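ATPase associated with various cellular activities, AAA_5 (Staphylothermus marinus, PDB 6N0S) probably hydrolyses ATP as an McrB-type AAA+ protein, of which this chain is the N-terminal EVE-like domain, resembling PUA-like RNA-binding proteins. Local coordinates at residues G28-G33 / R100-D105; K81-I86 / R136-R141; R131-R136 / R164-I169. All coordinates share one frame; numbering follows the deposited sequence.

Interaction 1: residues G28-G33 / R100-D105; sequences GLTLWG and RKIFLD
The Phe-103 ring meets Thr-30 at its edge, where OG1 of Thr-30 lies near the ring plane, and is met obliquely by Leu-29. The closest point is between Leu-29 CD1 and Phe-103 CD1, at 4.0 Å. Thr-30 OG1 stands 4.4 Å from Phe-103 CE1, a van der Waals neighbour rather than a bonding partner. Tyr-116 adds an edge-to-face ring pair with Phe-103.

The torsions explain this meeting. Phe-103 CG lies beside its backbone N, and the small chi2 of -10° sets the CA-CB bond almost in the ring plane, which swings CD1 and CE1 to the strand side. Leu-29 reaches the ring with an extended end (chi2 179°). Thr-30 divides its two branches: OG1 faces the phenylalanine, while CG2 touches the delta methyl of Ile-102, CG2 to CD1 4.2 Å. No hydrogen bond crosses between the segments, so apolar packing holds them, over 198 Å² of buried surface. Away from the strand, the helix carries a salt bridge one turn long: Lys-101 NZ to Asp-105 OD2 is 3.0 Å, on the syn lone pair of the carboxylate.

Residues 30-33 belong to strand 30-34, an outermost strand of a three-stranded antiparallel sheet, with backbone bonds from Leu-31 to Phe-135 and from Gly-33 to Phe-133 of strand 132-136. Helix 92-105 lies against this sheet, with Leu-99 on Thr-30 and Ile-102 also on Arg-136. Helix 110-124 covers Phe-103 through Ile-113 and Tyr-116, so the phenylalanine is buried where two helices and an edge of the sheet converge.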
loop_
_atom_site.group_PDB
_atom_site.type_symbol
_atom_site.label_atom_id
_atom_site.label_comp_id
_atom_site.label_asym_id
_atom_site.label_seq_id
_atom_site.Cartn_x
_atom_site.Cartn_y
_atom_site.Cartn_z
ATOM N N GLY A 28 -2.616 5.080 4.209
ATOM C CA GLY A 28 -3.370 6.026 3.429
ATOM C C GLY A 28 -2.567 7.210 2.957
ATOM O O GLY A 28 -3.076 7.991 2.145
ATOM N N LEU A 29 -1.313 7.340 3.386
ATOM C CA LEU A 29 -0.450 8.435 2.977
ATOM C C LEU A 29 0.506 8.093 1.847
ATOM O O LEU A 29 0.818 8.962 1.016
ATOM C CB LEU A 29 0.368 8.913 4.180
ATOM C CG LEU A 29 -0.437 9.412 5.358
ATOM C CD1 LEU A 29 0.548 9.826 6.459
ATOM C CD2 LEU A 29 -1.342 10.562 4.958
ATOM N N THR A 30 1.043 6.877 1.827
ATOM C CA THR A 30 1.968 6.496 0.770
ATOM C C THR A 30 1.849 5.014 0.502
ATOM O O THR A 30 1.240 4.264 1.267
ATOM C CB THR A 30 3.440 6.798 1.096
ATOM O OG1 THR A 30 3.886 5.915 2.135
ATOM C CG2 THR A 30 3.635 8.236 1.522
ATOM N N LEU A 31 2.412 4.639 -0.645
ATOM C CA LEU A 31 2.774 3.278 -1.001
ATOM C C LEU A 31 4.260 3.278 -1.270
ATOM O O LEU A 31 4.749 4.117 -2.027
ATOM C CB LEU A 31 2.054 2.790 -2.262
ATOM C CG LEU A 31 0.528 2.901 -2.302
ATOM C CD1 LEU A 31 0.012 2.371 -3.671
ATOM C CD2 LEU A 31 -0.149 2.172 -1.165
ATOM N N TRP A 32 4.970 2.329 -0.688
ATOM C CA TRP A 32 6.402 2.298 -0.921
ATOM C C TRP A 32 6.902 0.901 -0.617
ATOM O O TRP A 32 6.265 0.143 0.114
ATOM C CB TRP A 32 7.100 3.357 -0.054
ATOM C CG TRP A 32 7.139 3.032 1.394
ATOM C CD1 TRP A 32 6.207 3.359 2.337
ATOM C CD2 TRP A 32 8.170 2.334 2.072
ATOM N NE1 TRP A 32 6.594 2.898 3.565
ATOM C CE2 TRP A 32 7.801 2.260 3.427
ATOM C CE3 TRP A 32 9.370 1.747 1.659
ATOM C CZ2 TRP A 32 8.591 1.631 4.382
ATOM C CZ3 TRP A 32 10.151 1.119 2.595
ATOM C CH2 TRP A 32 9.765 1.064 3.952
ATOM N N GLY A 33 8.041 0.571 -1.195
ATOM C CA GLY A 33 8.589 -0.758 -1.042
ATOM C C GLY A 33 9.867 -0.886 -1.840
ATOM O O GLY A 33 10.239 -0.002 -2.616
ATOM N N ARG A 100 9.742 10.110 6.737
ATOM C CA ARG A 100 9.684 10.728 8.076
ATOM C C ARG A 100 9.073 12.124 8.003
ATOM O O ARG A 100 8.236 12.501 8.841
ATOM C CB ARG A 100 11.088 10.784 8.696
ATOM C CG ARG A 100 11.171 11.557 10.083
ATOM C CD ARG A 100 12.555 11.396 10.771
ATOM N NE ARG A 100 12.857 10.018 11.148
ATOM C CZ ARG A 100 12.498 9.420 12.274
ATOM N NH1 ARG A 100 11.817 10.071 13.217
ATOM N NH2 ARG A 100 12.830 8.146 12.450
ATOM N N LYS A 101 9.477 12.915 7.006
ATOM C CA LYS A 101 8.877 14.231 6.828
ATOM C C LYS A 101 7.386 14.121 6.561
ATOM O O LYS A 101 6.581 14.841 7.163
ATOM C CB LYS A 101 9.587 14.985 5.705
ATOM C CG LYS A 101 8.888 16.267 5.284
ATOM C CD LYS A 101 9.781 17.089 4.355
ATOM C CE LYS A 101 8.986 18.098 3.544
ATOM N NZ LYS A 101 8.031 18.876 4.397
ATOM N N ILE A 102 6.981 13.223 5.665
ATOM C CA ILE A 102 5.553 13.098 5.385
ATOM C C ILE A 102 4.796 12.685 6.642
ATOM O O ILE A 102 3.715 13.214 6.938
ATOM C CB ILE A 102 5.314 12.113 4.228
ATOM C CG1 ILE A 102 5.830 12.706 2.930
ATOM C CG2 ILE A 102 3.843 11.848 4.083
ATOM C CD1 ILE A 102 6.064 11.690 1.812
ATOM N N PHE A 103 5.323 11.711 7.391
ATOM C CA PHE A 103 4.579 11.236 8.550
ATOM C C PHE A 103 4.507 12.326 9.639
ATOM O O PHE A 103 3.451 12.523 10.258
ATOM C CB PHE A 103 5.212 9.935 9.083
ATOM C CG PHE A 103 5.124 8.722 8.137
ATOM C CD1 PHE A 103 4.347 8.721 6.981
ATOM C CD2 PHE A 103 5.823 7.570 8.449
ATOM C CE1 PHE A 103 4.298 7.585 6.146
ATOM C CE2 PHE A 103 5.774 6.446 7.640
ATOM C CZ PHE A 103 5.008 6.450 6.494
ATOM N N LEU A 104 5.607 13.063 9.871
ATOM C CA LEU A 104 5.578 14.153 10.870
ATOM C C LEU A 104 4.588 15.235 10.468
ATOM O O LEU A 104 3.791 15.688 11.293
ATOM C CB LEU A 104 6.972 14.779 11.076
ATOM C CG LEU A 104 8.047 13.959 11.821
ATOM C CD1 LEU A 104 9.474 14.497 11.569
ATOM C CD2 LEU A 104 7.782 13.859 13.320
ATOM N N ASP A 105 4.581 15.626 9.191
ATOM C CA ASP A 105 3.620 16.625 8.730
ATOM C C ASP A 105 2.175 16.165 8.844
ATOM O O ASP A 105 1.273 17.000 8.709
ATOM C CB ASP A 105 3.887 17.021 7.273
ATOM C CG ASP A 105 5.238 17.711 7.087
ATOM O OD1 ASP A 105 5.994 17.860 8.080
ATOM O OD2 ASP A 105 5.554 18.090 5.938
#

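Interaction 2: residues K81-I86 / R136-R141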
loop_
_atom_site.group_PDB
_atom_site.type_symbol
_atom_site.label_atom_id
_atom_site.label_comp_id
_atom_site.label_asym_id
_atom_site.label_seq_id
_atom_site.Cartn_x
_atom_site.Cartn_y
_atom_site.Cartn_z
ATOM N N LYS A 81 -1.919 10.798 -10.907
ATOM C CA LYS A 81 -0.727 11.219 -11.627
ATOM C C LYS A 81 -0.318 12.627 -11.237
ATOM O O LYS A 81 0.880 12.926 -11.154
ATOM C CB LYS A 81 -0.974 11.110 -13.139
ATOM C CG LYS A 81 0.299 10.855 -13.967
ATOM C CD LYS A 81 0.001 10.696 -15.465
ATOM C CE LYS A 81 -0.790 9.423 -15.801
ATOM N NZ LYS A 81 -1.017 9.302 -17.284
ATOM N N GLU A 82 -1.305 13.487 -10.968
ATOM C CA GLU A 82 -1.042 14.845 -10.511
ATOM C C GLU A 82 -0.237 14.863 -9.211
ATOM O O GLU A 82 0.669 15.690 -9.045
ATOM C CB GLU A 82 -2.379 15.569 -10.345
ATOM C CG GLU A 82 -2.311 16.916 -9.667
ATOM C CD GLU A 82 -3.414 17.085 -8.629
ATOM O OE1 GLU A 82 -4.609 16.976 -8.996
ATOM O OE2 GLU A 82 -3.089 17.303 -7.442
ATOM N N ASN A 83 -0.543 13.970 -8.271
ATOM C CA ASN A 83 0.283 13.881 -7.076
ATOM C C ASN A 83 1.570 13.094 -7.307
ATOM O O ASN A 83 2.372 12.940 -6.375
ATOM C CB ASN A 83 -0.510 13.252 -5.921
ATOM C CG ASN A 83 -1.743 14.076 -5.505
ATOM O OD1 ASN A 83 -2.797 13.520 -5.167
ATOM N ND2 ASN A 83 -1.604 15.395 -5.495
ATOM N N ASN A 84 1.809 12.614 -8.522
ATOM C CA ASN A 84 2.908 11.692 -8.780
ATOM C C ASN A 84 3.506 11.957 -10.157
ATOM O O ASN A 84 3.805 11.025 -10.910
ATOM C CB ASN A 84 2.446 10.234 -8.677
ATOM C CG ASN A 84 2.163 9.817 -7.264
ATOM O OD1 ASN A 84 3.085 9.511 -6.510
ATOM N ND2 ASN A 84 0.887 9.770 -6.893
ATOM N N LYS A 85 3.709 13.235 -10.487
ATOM C CA LYS A 85 4.131 13.602 -11.840
ATOM C C LYS A 85 5.454 12.942 -12.209
ATOM O O LYS A 85 5.559 12.292 -13.253
ATOM C CB LYS A 85 4.242 15.127 -11.970
ATOM C CG LYS A 85 3.001 15.901 -11.501
ATOM C CD LYS A 85 2.814 17.204 -12.291
ATOM C CE LYS A 85 1.428 17.790 -12.081
ATOM N NZ LYS A 85 1.225 18.123 -10.634
ATOM N N ILE A 86 6.478 13.105 -11.372
ATOM C CA ILE A 86 7.790 12.517 -11.621
ATOM C C ILE A 86 7.929 11.252 -10.779
ATOM O O ILE A 86 7.886 11.308 -9.540
ATOM C CB ILE A 86 8.928 13.505 -11.308
ATOM C CG1 ILE A 86 8.511 14.946 -11.636
ATOM C CG2 ILE A 86 10.201 13.103 -12.078
ATOM C CD1 ILE A 86 9.652 15.970 -11.581
ATOM N N ARG A 136 2.844 8.935 -3.713
ATOM C CA ARG A 136 2.097 9.770 -2.776
ATOM C C ARG A 136 0.604 9.600 -3.048
ATOM O O ARG A 136 0.159 9.807 -4.177
ATOM C CB ARG A 136 2.523 11.230 -2.916
ATOM C CG ARG A 136 3.909 11.506 -2.354
ATOM C CD ARG A 136 4.417 12.857 -2.778
ATOM N NE ARG A 136 5.197 13.493 -1.724
ATOM C CZ ARG A 136 6.517 13.393 -1.595
ATOM N NH1 ARG A 136 7.228 12.678 -2.454
ATOM N NH2 ARG A 136 7.133 14.034 -0.603
ATOM N N LEU A 137 -0.150 9.210 -2.016
ATOM C CA LEU A 137 -1.597 9.074 -2.041
ATOM C C LEU A 137 -2.275 10.369 -1.587
ATOM O O LEU A 137 -1.653 11.259 -1.005
ATOM C CB LEU A 137 -2.039 7.940 -1.111
ATOM C CG LEU A 137 -1.398 6.582 -1.426
ATOM C CD1 LEU A 137 -1.762 5.569 -0.358
ATOM C CD2 LEU A 137 -1.817 6.104 -2.809
ATOM N N ALA A 138 -3.598 10.402 -1.754
ATOM C CA ALA A 138 -4.423 11.538 -1.368
ATOM C C ALA A 138 -5.792 11.027 -0.984
ATOM O O ALA A 138 -6.213 9.963 -1.444
ATOM C CB ALA A 138 -4.592 12.548 -2.498
ATOM N N GLU A 139 -6.474 11.792 -0.124
ATOM C CA GLU A 139 -7.896 11.623 0.188
ATOM C C GLU A 139 -8.189 10.352 0.949
ATOM O O GLU A 139 -9.304 9.848 0.885
ATOM C CB GLU A 139 -8.765 11.657 -1.080
ATOM C CG GLU A 139 -8.489 12.831 -2.049
ATOM C CD GLU A 139 -9.210 12.681 -3.424
ATOM O OE1 GLU A 139 -10.300 12.054 -3.496
ATOM O OE2 GLU A 139 -8.672 13.181 -4.444
ATOM N N TYR A 140 -7.222 9.804 1.681
ATOM C CA TYR A 140 -7.519 8.645 2.515
ATOM C C TYR A 140 -8.763 8.907 3.350
ATOM O O TYR A 140 -8.923 9.979 3.931
ATOM C CB TYR A 140 -6.347 8.298 3.455
ATOM C CG TYR A 140 -6.725 7.145 4.340
ATOM C CD1 TYR A 140 -6.798 5.853 3.831
ATOM C CD2 TYR A 140 -7.049 7.340 5.685
ATOM C CE1 TYR A 140 -7.185 4.812 4.623
ATOM C CE2 TYR A 140 -7.439 6.284 6.475
ATOM C CZ TYR A 140 -7.499 5.031 5.934
ATOM O OH TYR A 140 -7.883 3.962 6.697
ATOM N N ARG A 141 -9.655 7.923 3.414
ATOM C CA ARG A 141 -10.786 8.024 4.310
ATOM C C ARG A 141 -11.018 6.655 4.916
ATOM O O ARG A 141 -11.083 5.644 4.213
ATOM C CB ARG A 141 -12.029 8.546 3.576
ATOM C CG ARG A 141 -13.068 9.270 4.471
ATOM C CD ARG A 141 -12.583 10.619 5.100
ATOM N NE ARG A 141 -12.306 11.665 4.102
ATOM C CZ ARG A 141 -11.748 12.856 4.366
ATOM N NH1 ARG A 141 -11.385 13.197 5.601
ATOM N NH2 ARG A 141 -11.541 13.724 3.386
#
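The backbones come nearest at Asn-83 and Arg-136, 6.2 Å between CA atoms, where a type I beta turn over residues 81-84, closed by Asn-84 N to Lys-81 O at 2.8 Å, meets the junction of strands 132-136 and 138-148 in this EVE-like, PUA-related fold. The Asn-84 side-chain amide docks on Arg-136 as a neighbouring strand's peptide would, using both its ends. Its OD1 accepts from Arg-136 N at 2.9 Å, in the carbonyl plane and on a lone pair. Its ND2 donates to Arg-136 O at 2.8 Å, with the oxygen tilted 17° out of the amide plane. These two bonds fix the rotation of the amide, and Ser-80 O, a second acceptor for ND2, tethers it further to the end of strand 72-80. CG of Asn-84 beside its own backbone N (chi1 -72°) aims the amide across the gap.

The Arg-136 side chain starts toward the loop, with CB 3.9 Å from Asn-83 O, then leads off to Val-98 and Ile-102 of helix 92-105. Within the loop, Lys-85 NZ returns to Glu-82 O, bracing the turn. Farther along, Ala-138 pairs through its backbone with Val-78, and its CB methyl lies 3.4 Å from Asn-83 OD1.

Interaction 3: residues R131-R136 / R164-I169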
loop_
_atom_site.group_PDB
_atom_site.type_symbol
_atom_site.label_atom_id
_atom_site.label_comp_id
_atom_site.label_asym_id
_atom_site.label_seq_id
_atom_site.Cartn_x
_atom_site.Cartn_y
_atom_site.Cartn_z
ATOM N N ARG A 131 17.027 -0.342 -4.306
ATOM C CA ARG A 131 16.218 0.792 -4.714
ATOM C C ARG A 131 14.770 0.607 -4.286
ATOM O O ARG A 131 14.261 -0.518 -4.216
ATOM C CB ARG A 131 16.229 0.966 -6.235
ATOM C CG ARG A 131 17.585 0.782 -6.894
ATOM C CD ARG A 131 18.547 1.840 -6.406
ATOM N NE ARG A 131 18.039 3.170 -6.741
ATOM C CZ ARG A 131 18.411 4.293 -6.141
ATOM N NH1 ARG A 131 19.291 4.266 -5.149
ATOM N NH2 ARG A 131 17.881 5.442 -6.522
ATOM N N PHE A 132 14.092 1.732 -4.123
ATOM C CA PHE A 132 12.777 1.818 -3.502
ATOM C C PHE A 132 11.860 2.668 -4.366
ATOM O O PHE A 132 12.304 3.647 -4.963
ATOM C CB PHE A 132 12.888 2.423 -2.077
ATOM C CG PHE A 132 13.501 1.499 -1.103
ATOM C CD1 PHE A 132 14.878 1.413 -0.969
ATOM C CD2 PHE A 132 12.706 0.680 -0.348
ATOM C CE1 PHE A 132 15.441 0.505 -0.112
ATOM C CE2 PHE A 132 13.272 -0.223 0.547
ATOM C CZ PHE A 132 14.631 -0.317 0.652
ATOM N N PHE A 133 10.589 2.281 -4.445
ATOM C CA PHE A 133 9.565 3.089 -5.088
ATOM C C PHE A 133 8.728 3.805 -4.034
ATOM O O PHE A 133 8.626 3.359 -2.882
ATOM C CB PHE A 133 8.661 2.240 -6.014
ATOM C CG PHE A 133 7.801 1.223 -5.307
ATOM C CD1 PHE A 133 6.568 1.571 -4.785
ATOM C CD2 PHE A 133 8.207 -0.087 -5.206
ATOM C CE1 PHE A 133 5.766 0.616 -4.165
ATOM C CE2 PHE A 133 7.414 -1.037 -4.581
ATOM C CZ PHE A 133 6.196 -0.680 -4.065
ATOM N N LEU A 134 8.116 4.925 -4.457
ATOM C CA LEU A 134 7.262 5.735 -3.604
ATOM C C LEU A 134 6.154 6.359 -4.429
ATOM O O LEU A 134 6.425 7.053 -5.403
ATOM C CB LEU A 134 8.067 6.843 -2.932
ATOM C CG LEU A 134 7.319 7.857 -2.067
ATOM C CD1 LEU A 134 6.586 7.181 -0.974
ATOM C CD2 LEU A 134 8.334 8.807 -1.517
ATOM N N PHE A 135 4.924 6.152 -4.003
ATOM C CA PHE A 135 3.771 6.854 -4.538
ATOM C C PHE A 135 3.144 7.676 -3.422
ATOM O O PHE A 135 2.909 7.167 -2.316
ATOM C CB PHE A 135 2.731 5.881 -5.103
ATOM C CG PHE A 135 3.206 5.114 -6.308
ATOM C CD1 PHE A 135 3.309 5.731 -7.542
ATOM C CD2 PHE A 135 3.547 3.788 -6.208
ATOM C CE1 PHE A 135 3.716 5.041 -8.658
ATOM C CE2 PHE A 135 3.973 3.098 -7.325
ATOM C CZ PHE A 135 4.054 3.741 -8.557
ATOM N N ARG A 136 2.844 8.935 -3.713
ATOM C CA ARG A 136 2.097 9.770 -2.776
ATOM C C ARG A 136 0.604 9.600 -3.048
ATOM O O ARG A 136 0.159 9.807 -4.177
ATOM C CB ARG A 136 2.523 11.230 -2.916
ATOM C CG ARG A 136 3.909 11.506 -2.354
ATOM C CD ARG A 136 4.417 12.857 -2.778
ATOM N NE ARG A 136 5.197 13.493 -1.724
ATOM C CZ ARG A 136 6.517 13.393 -1.595
ATOM N NH1 ARG A 136 7.228 12.678 -2.454
ATOM N NH2 ARG A 136 7.133 14.034 -0.603
ATOM N N ARG A 164 2.409 -10.768 -0.910
ATOM C CA ARG A 164 2.256 -9.610 -1.775
ATOM C C ARG A 164 2.156 -8.341 -0.958
ATOM O O ARG A 164 1.713 -8.360 0.181
ATOM C CB ARG A 164 0.992 -9.743 -2.623
ATOM C CG ARG A 164 0.951 -11.002 -3.494
ATOM C CD ARG A 164 1.838 -10.886 -4.656
ATOM N NE ARG A 164 1.698 -12.042 -5.538
ATOM C CZ ARG A 164 2.419 -12.192 -6.647
ATOM N NH1 ARG A 164 3.320 -11.258 -6.991
ATOM N NH2 ARG A 164 2.270 -13.279 -7.400
ATOM N N TYR A 165 2.480 -7.219 -1.595
ATOM C CA TYR A 165 2.261 -5.902 -1.022
ATOM C C TYR A 165 1.137 -5.153 -1.729
ATOM O O TYR A 165 0.270 -4.583 -1.072
ATOM C CB TYR A 165 3.572 -5.074 -1.062
ATOM C CG TYR A 165 3.405 -3.617 -0.636
ATOM C CD1 TYR A 165 2.784 -3.274 0.552
ATOM C CD2 TYR A 165 3.864 -2.588 -1.447
ATOM C CE1 TYR A 165 2.627 -1.960 0.913
ATOM C CE2 TYR A 165 3.700 -1.280 -1.098
ATOM C CZ TYR A 165 3.086 -0.968 0.086
ATOM O OH TYR A 165 2.913 0.344 0.441
ATOM N N LEU A 166 1.117 -5.144 -3.053
ATOM C CA LEU A 166 0.047 -4.518 -3.825
ATOM C C LEU A 166 -0.562 -5.534 -4.774
ATOM O O LEU A 166 0.166 -6.180 -5.533
ATOM C CB LEU A 166 0.574 -3.337 -4.621
ATOM C CG LEU A 166 1.173 -2.230 -3.781
ATOM C CD1 LEU A 166 2.025 -1.261 -4.629
ATOM C CD2 LEU A 166 0.037 -1.512 -3.098
ATOM N N VAL A 167 -1.886 -5.691 -4.720
ATOM C CA VAL A 167 -2.542 -6.628 -5.629
ATOM C C VAL A 167 -3.695 -5.943 -6.358
ATOM O O VAL A 167 -4.391 -5.092 -5.777
ATOM C CB VAL A 167 -3.039 -7.879 -4.880
ATOM C CG1 VAL A 167 -1.838 -8.693 -4.326
ATOM C CG2 VAL A 167 -3.980 -7.478 -3.752
ATOM N N PRO A 168 -3.925 -6.303 -7.615
ATOM C CA PRO A 168 -5.039 -5.756 -8.387
ATOM C C PRO A 168 -6.330 -6.451 -8.008
ATOM O O PRO A 168 -6.332 -7.640 -7.701
ATOM C CB PRO A 168 -4.631 -6.105 -9.834
ATOM C CG PRO A 168 -3.973 -7.411 -9.676
ATOM C CD PRO A 168 -3.240 -7.374 -8.360
ATOM N N ILE A 169 -7.442 -5.702 -8.044
ATOM C CA ILE A 169 -8.773 -6.292 -7.909
ATOM C C ILE A 169 -9.698 -5.785 -9.022
ATOM O O ILE A 169 -9.460 -4.763 -9.675
ATOM C CB ILE A 169 -9.409 -6.032 -6.501
ATOM C CG1 ILE A 169 -9.586 -4.540 -6.229
ATOM C CG2 ILE A 169 -8.560 -6.659 -5.427
ATOM C CD1 ILE A 169 -10.430 -4.171 -4.900
#
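Phe-133 is the first residue of strand 132-136 to meet the other segment; its ring borders Tyr-165 edge to edge: Phe-133 CZ lies 3.9 Å from Tyr-165 CE2, each near the plane of the other ring. With CG between the backbone N and the carbonyl carbon (chi1 66°), the CZ and CE1 corner of the Phe-133 ring is brought to Tyr-165 and Leu-166. The ring touches Leu-166 obliquely, CE1 to CD1 4.2 Å, and stacks with Tyr-42. Leu-134 turns to the other side of the strand, onto Val-98 of helix 92-105.

In the second segment, Leu-166 sets CD2 over one face of the Tyr-165 ring, 4.2 Å above the plane and toward the rim. The tyrosine hydroxyl is hydrogen-bonded to Glu-15 OE2 and to Trp-32 N, two bonds that hold the phenol in place. Phe-133 thus belongs to the three-stranded sheet, and Leu-166 to an outermost strand of the five-stranded mixed sheet; their meeting is part of the hydrophobic core between the two sheets of this EVE-like, PUA-related domain.

Overall arrangement
Strand 132-136 ties the three contacts together. Interactions 1 and 3 reach opposite sides of one sheet: strands 30-34 and 132-136 are joined by Leu-31 O to Phe-135 N, 2.8 Å, and Tyr-165 OH packs 3.3 Å from Leu-31 CA. Interaction 2 shares Arg-136 with interaction 3, and Asn-84 OD1 lies 3.4 Å from Phe-135 CA. Interactions 1 and 2 also join through the backbone, Leu-29 O to Leu-137 N at 3.2 Å. The centres lie about 11 to 13 Å apart. A sulfate, probably from the crystallisation liquor, sits about 4 Å from the Tyr-165 side chain, beside interaction 3.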